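Local coordinates for protein Non-reducing end alpha-L-arabinofuranosidase BoGH43B (Bacteroides ovatus, PDB 5JOZ) that removes terminal non-reducing alpha-L-arabinofuranosyl residues from the side branches of xyloglucan, acting as a family 43 glycoside hydrolase in polysaccharide degradation, at residues L401-R406 with G434-S439; N384-L389 with G482-G487. All blocks are in the same frame, centred on the assembly; numbering follows the deposited sequence.

Interaction 1 (L401-R406 with G434-S439); sequences LLITER and GEVILS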
# COMPACT_ATOMS: atom_id res chain seq x y z
N LEU A 401 -9.10 3.20 -20.25
CA LEU A 401 -8.61 3.51 -21.60
C LEU A 401 -8.47 2.19 -22.36
O LEU A 401 -7.42 1.54 -22.30
CB LEU A 401 -7.30 4.29 -21.54
CG LEU A 401 -6.61 4.57 -22.88
CD1 LEU A 401 -7.52 5.36 -23.80
CD2 LEU A 401 -5.30 5.28 -22.66
N LEU A 402 -9.54 1.81 -23.08
CA LEU A 402 -9.65 0.47 -23.65
C LEU A 402 -9.82 0.43 -25.16
O LEU A 402 -10.34 1.37 -25.76
CB LEU A 402 -10.85 -0.26 -23.03
CG LEU A 402 -10.92 -0.25 -21.50
CD1 LEU A 402 -12.21 -0.90 -21.02
CD2 LEU A 402 -9.71 -0.93 -20.88
N ILE A 403 -9.36 -0.68 -25.75
CA ILE A 403 -9.61 -1.04 -27.12
C ILE A 403 -10.79 -1.99 -27.10
O ILE A 403 -10.78 -2.97 -26.34
CB ILE A 403 -8.43 -1.80 -27.76
CG1 ILE A 403 -7.18 -0.93 -27.76
CG2 ILE A 403 -8.78 -2.26 -29.18
CD1 ILE A 403 -5.92 -1.68 -28.09
N THR A 404 -11.79 -1.70 -27.94
CA THR A 404 -13.02 -2.51 -28.06
C THR A 404 -13.58 -2.40 -29.49
O THR A 404 -12.91 -1.84 -30.38
CB THR A 404 -14.07 -2.07 -27.01
OG1 THR A 404 -15.21 -2.93 -27.06
CG2 THR A 404 -14.51 -0.64 -27.22
N GLU A 405 -14.78 -2.93 -29.72
CA GLU A 405 -15.44 -2.89 -31.02
C GLU A 405 -16.77 -2.16 -30.85
O GLU A 405 -17.55 -2.48 -29.96
CB GLU A 405 -15.67 -4.32 -31.56
CG GLU A 405 -16.00 -4.42 -33.05
CD GLU A 405 -14.78 -4.35 -33.98
OE1 GLU A 405 -14.99 -4.33 -35.21
OE2 GLU A 405 -13.62 -4.33 -33.50
N ARG A 406 -17.01 -1.16 -31.69
CA ARG A 406 -18.24 -0.39 -31.67
C ARG A 406 -18.75 -0.27 -33.08
O ARG A 406 -18.05 0.25 -33.95
CB ARG A 406 -17.99 1.01 -31.08
CG ARG A 406 -17.77 1.04 -29.57
CD ARG A 406 -19.05 0.73 -28.79
NE ARG A 406 -18.84 0.60 -27.35
CZ ARG A 406 -18.43 -0.50 -26.70
NH1 ARG A 406 -18.12 -1.62 -27.35
NH2 ARG A 406 -18.31 -0.47 -25.39
N GLY A 434 -3.28 -4.28 -35.95
CA GLY A 434 -1.99 -3.64 -35.69
C GLY A 434 -1.86 -3.12 -34.27
O GLY A 434 -2.84 -2.96 -33.53
N GLU A 435 -0.61 -2.84 -33.90
CA GLU A 435 -0.26 -2.49 -32.53
C GLU A 435 -0.78 -1.10 -32.16
O GLU A 435 -0.86 -0.22 -33.01
CB GLU A 435 1.27 -2.56 -32.37
CG GLU A 435 1.85 -3.97 -32.54
CD GLU A 435 1.80 -4.83 -31.28
OE1 GLU A 435 2.13 -6.02 -31.37
OE2 GLU A 435 1.46 -4.32 -30.19
N VAL A 436 -1.15 -0.93 -30.90
CA VAL A 436 -1.66 0.35 -30.41
C VAL A 436 -0.90 0.72 -29.15
O VAL A 436 -0.70 -0.11 -28.26
CB VAL A 436 -3.18 0.31 -30.11
CG1 VAL A 436 -3.70 1.68 -29.69
CG2 VAL A 436 -3.94 -0.17 -31.33
N ILE A 437 -0.45 1.97 -29.09
CA ILE A 437 0.19 2.49 -27.90
C ILE A 437 -0.88 3.28 -27.18
O ILE A 437 -1.39 4.26 -27.72
CB ILE A 437 1.38 3.41 -28.21
CG1 ILE A 437 2.47 2.62 -28.94
CG2 ILE A 437 1.90 4.05 -26.92
CD1 ILE A 437 3.64 3.46 -29.42
N LEU A 438 -1.22 2.82 -25.98
CA LEU A 438 -2.15 3.50 -25.10
C LEU A 438 -1.35 4.22 -24.07
O LEU A 438 -0.39 3.68 -23.55
CB LEU A 438 -3.07 2.50 -24.42
CG LEU A 438 -4.02 1.70 -25.30
CD1 LEU A 438 -4.82 0.77 -24.41
CD2 LEU A 438 -4.95 2.59 -26.11
N SER A 439 -1.76 5.44 -23.75
CA SER A 439 -0.94 6.34 -22.96
C SER A 439 -1.81 7.13 -21.96
O SER A 439 -2.90 7.58 -22.30
CB SER A 439 -0.18 7.26 -23.92
OG SER A 439 1.05 7.67 -23.37

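Interaction 2 (N384-L389 with G482-G487); sequences NEEAGL and GMYASG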
# COMPACT_ATOMS: atom_id res chain seq x y z
N ASN A 384 -18.76 -6.43 -26.28
CA ASN A 384 -18.45 -6.66 -24.85
C ASN A 384 -16.95 -6.85 -24.50
O ASN A 384 -16.60 -6.89 -23.32
CB ASN A 384 -19.28 -7.84 -24.26
CG ASN A 384 -19.10 -9.17 -25.02
OD1 ASN A 384 -19.69 -9.36 -26.09
ND2 ASN A 384 -18.35 -10.10 -24.45
N GLU A 385 -16.09 -6.94 -25.51
CA GLU A 385 -14.69 -7.32 -25.34
C GLU A 385 -13.82 -6.09 -25.35
O GLU A 385 -13.96 -5.21 -26.22
CB GLU A 385 -14.25 -8.26 -26.46
CG GLU A 385 -15.01 -9.58 -26.47
CD GLU A 385 -14.46 -10.57 -27.47
OE1 GLU A 385 -13.96 -10.15 -28.53
OE2 GLU A 385 -14.55 -11.79 -27.20
N GLU A 386 -12.93 -6.03 -24.36
CA GLU A 386 -12.11 -4.85 -24.17
C GLU A 386 -10.81 -5.17 -23.44
O GLU A 386 -10.72 -6.15 -22.69
CB GLU A 386 -12.91 -3.76 -23.45
CG GLU A 386 -13.47 -4.19 -22.10
CD GLU A 386 -14.55 -3.28 -21.54
OE1 GLU A 386 -15.29 -2.62 -22.33
OE2 GLU A 386 -14.68 -3.24 -20.30
N ALA A 387 -9.81 -4.35 -23.71
CA ALA A 387 -8.52 -4.46 -23.05
C ALA A 387 -7.75 -3.16 -23.24
O ALA A 387 -7.90 -2.47 -24.25
CB ALA A 387 -7.72 -5.63 -23.60
N GLY A 388 -6.92 -2.83 -22.25
CA GLY A 388 -6.15 -1.61 -22.29
C GLY A 388 -5.61 -1.27 -20.92
O GLY A 388 -5.19 -2.17 -20.19
N LEU A 389 -5.64 0.02 -20.59
CA LEU A 389 -5.15 0.54 -19.32
C LEU A 389 -6.27 1.11 -18.48
O LEU A 389 -7.25 1.63 -19.01
CB LEU A 389 -4.10 1.63 -19.54
CG LEU A 389 -2.90 1.23 -20.39
CD1 LEU A 389 -1.92 2.39 -20.49
CD2 LEU A 389 -2.21 -0.03 -19.86
N GLY A 482 -2.98 0.24 -14.28
CA GLY A 482 -2.74 -1.13 -14.69
C GLY A 482 -3.30 -1.58 -16.02
O GLY A 482 -4.22 -0.97 -16.57
N MET A 483 -2.74 -2.67 -16.51
CA MET A 483 -3.21 -3.37 -17.71
C MET A 483 -4.47 -4.14 -17.34
O MET A 483 -4.60 -4.62 -16.22
CB MET A 483 -2.13 -4.33 -18.23
CG MET A 483 -0.86 -3.61 -18.65
SD MET A 483 0.58 -4.66 -18.86
CE MET A 483 0.96 -5.06 -17.16
N TYR A 484 -5.38 -4.25 -18.30
CA TYR A 484 -6.71 -4.79 -18.03
C TYR A 484 -7.31 -5.44 -19.27
O TYR A 484 -7.12 -4.94 -20.38
CB TYR A 484 -7.63 -3.66 -17.56
CG TYR A 484 -9.04 -4.06 -17.24
CD1 TYR A 484 -9.32 -4.90 -16.17
CD2 TYR A 484 -10.13 -3.57 -18.00
CE1 TYR A 484 -10.62 -5.25 -15.85
CE2 TYR A 484 -11.44 -3.92 -17.68
CZ TYR A 484 -11.68 -4.77 -16.61
OH TYR A 484 -12.96 -5.15 -16.27
N ALA A 485 -8.02 -6.55 -19.06
CA ALA A 485 -8.83 -7.20 -20.07
C ALA A 485 -10.12 -7.77 -19.44
O ALA A 485 -10.08 -8.37 -18.38
CB ALA A 485 -8.04 -8.32 -20.72
N SER A 486 -11.25 -7.61 -20.12
CA SER A 486 -12.51 -8.20 -19.67
C SER A 486 -13.49 -8.36 -20.84
O SER A 486 -13.58 -7.49 -21.70
CB SER A 486 -13.14 -7.34 -18.58
OG SER A 486 -14.43 -7.81 -18.20
N GLY A 487 -14.21 -9.48 -20.85
CA GLY A 487 -15.30 -9.67 -21.79
C GLY A 487 -16.68 -9.42 -21.22
O GLY A 487 -17.67 -9.68 -21.89
O HOH W 1 -14.95 -4.16 -17.66

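Interaction 1 (L401-R406 with G434-S439)
Face-to-face packing of the two sheets of a beta-sandwich brings Leu-401 and Ile-403 of one layer against Leu-438 and Val-436 of the other. Strands 401-406 and 436-439 run nearly antiparallel, at 153°, with their axes 8.3 Å apart at closest, a spacing bridged by side chains and not by backbone pairing. Leu-401 and Leu-438 lie alongside each other, pointing opposite ways, with CD2 of Leu-401 4.0 Å from CB of Leu-438. Because CG of Leu-401 stands anti to the backbone N (chi1 175°), its branch runs out across the interface, and CD2 ends 3.3 Å from the carbonyl O of Ser-439. In return, CD1 of Leu-438 lies against the carbonyl O of Leu-401 at 3.4 Å, so each leucine ends on the other strand's backbone. Ile-403 and Val-436 instead meet end-on, tip to tip: CD1 of the isoleucine comes to 3.9 Å from CB of the valine and also touches its CG2. Ile-403 is set in its own sheet by backbone hydrogen bonding with Ala-387, and its CG1, anti to the carbonyl carbon (chi1 -61°), carries CD1 toward the valine. A looser contact, 4.4 Å from CG1 of Ile-403 to CD1 of Leu-438, links the two pairs. Phe-449 and Ile-451 of strand 446-453 widen this apolar layer beside Leu-401 and Leu-438, while Phe-378 and Leu-430 border Ile-403. Aliphatic side chains meeting between two antiparallel sheets in this way are typical of the concanavalin A-like beta-sandwich, here the C-terminal domain.

Interaction 2 (N384-L389 with G482-G487)
Antiparallel strand pairing within one sheet of the concanavalin A-like sandwich joins 384-389 to 482-487. Four backbone hydrogen bonds form the ladder: Glu-386 and Ser-486 exchange N-H and C=O, as do Gly-388 and Tyr-484. Between these pairs, Ala-387 faces Ala-485 in a non-hydrogen-bonded pair whose CA atoms are 4.1 Å apart, and CA of Ala-387 approaches the carbonyl O of Tyr-484 at 3.1 Å in a CA-H...O contact. Past the ladder, ND2 of Asn-384 donates to the carbonyl O of Gly-487 at 2.7 Å, in the carbonyl plane and on a lone pair. With an alanine in place of Asn-384, the carbonyl O of Gly-487 is likely to be left without this in-plane donor, and the strand end less firmly held. Apolar contacts lie on the face of the two alanines, where CD2 of Leu-389 meets CG of Met-483 at 4.0 Å. On the other face, Glu-386 holds its CG between backbone N and carbonyl carbon (chi1 57°), extending toward the Tyr-484 ring edge; its carboxylate also bonds Asn-488 and forms a salt bridge with Arg-415. One water completes the link, donating to OE2 of Glu-386 at 2.8 Å and accepting from OH of Tyr-484 at 2.6 Å.

Overall arrangement
Following the chain from the N terminus, residues 384-389 come first, then 401-406 and 434-439, and finally 482-487. Interaction 1 closes a loop of 27 residues, mostly strand, nested inside the 92-residue loop closed by interaction 2. Their centres lie 9 Å apart within the C-terminal domain. Strand 397-406 pairs directly with the earlier segment, as in the probable hydrogen bond from Leu-401 N to Leu-389 O, so 482-487, 384-389 and 401-406 lie side by side in one sheet. Interaction 2 thus builds that layer laterally, whereas interaction 1 joins it to the opposing sheet; Leu-438 CD1 also packs on Gly-388 CA, bringing both contacts together.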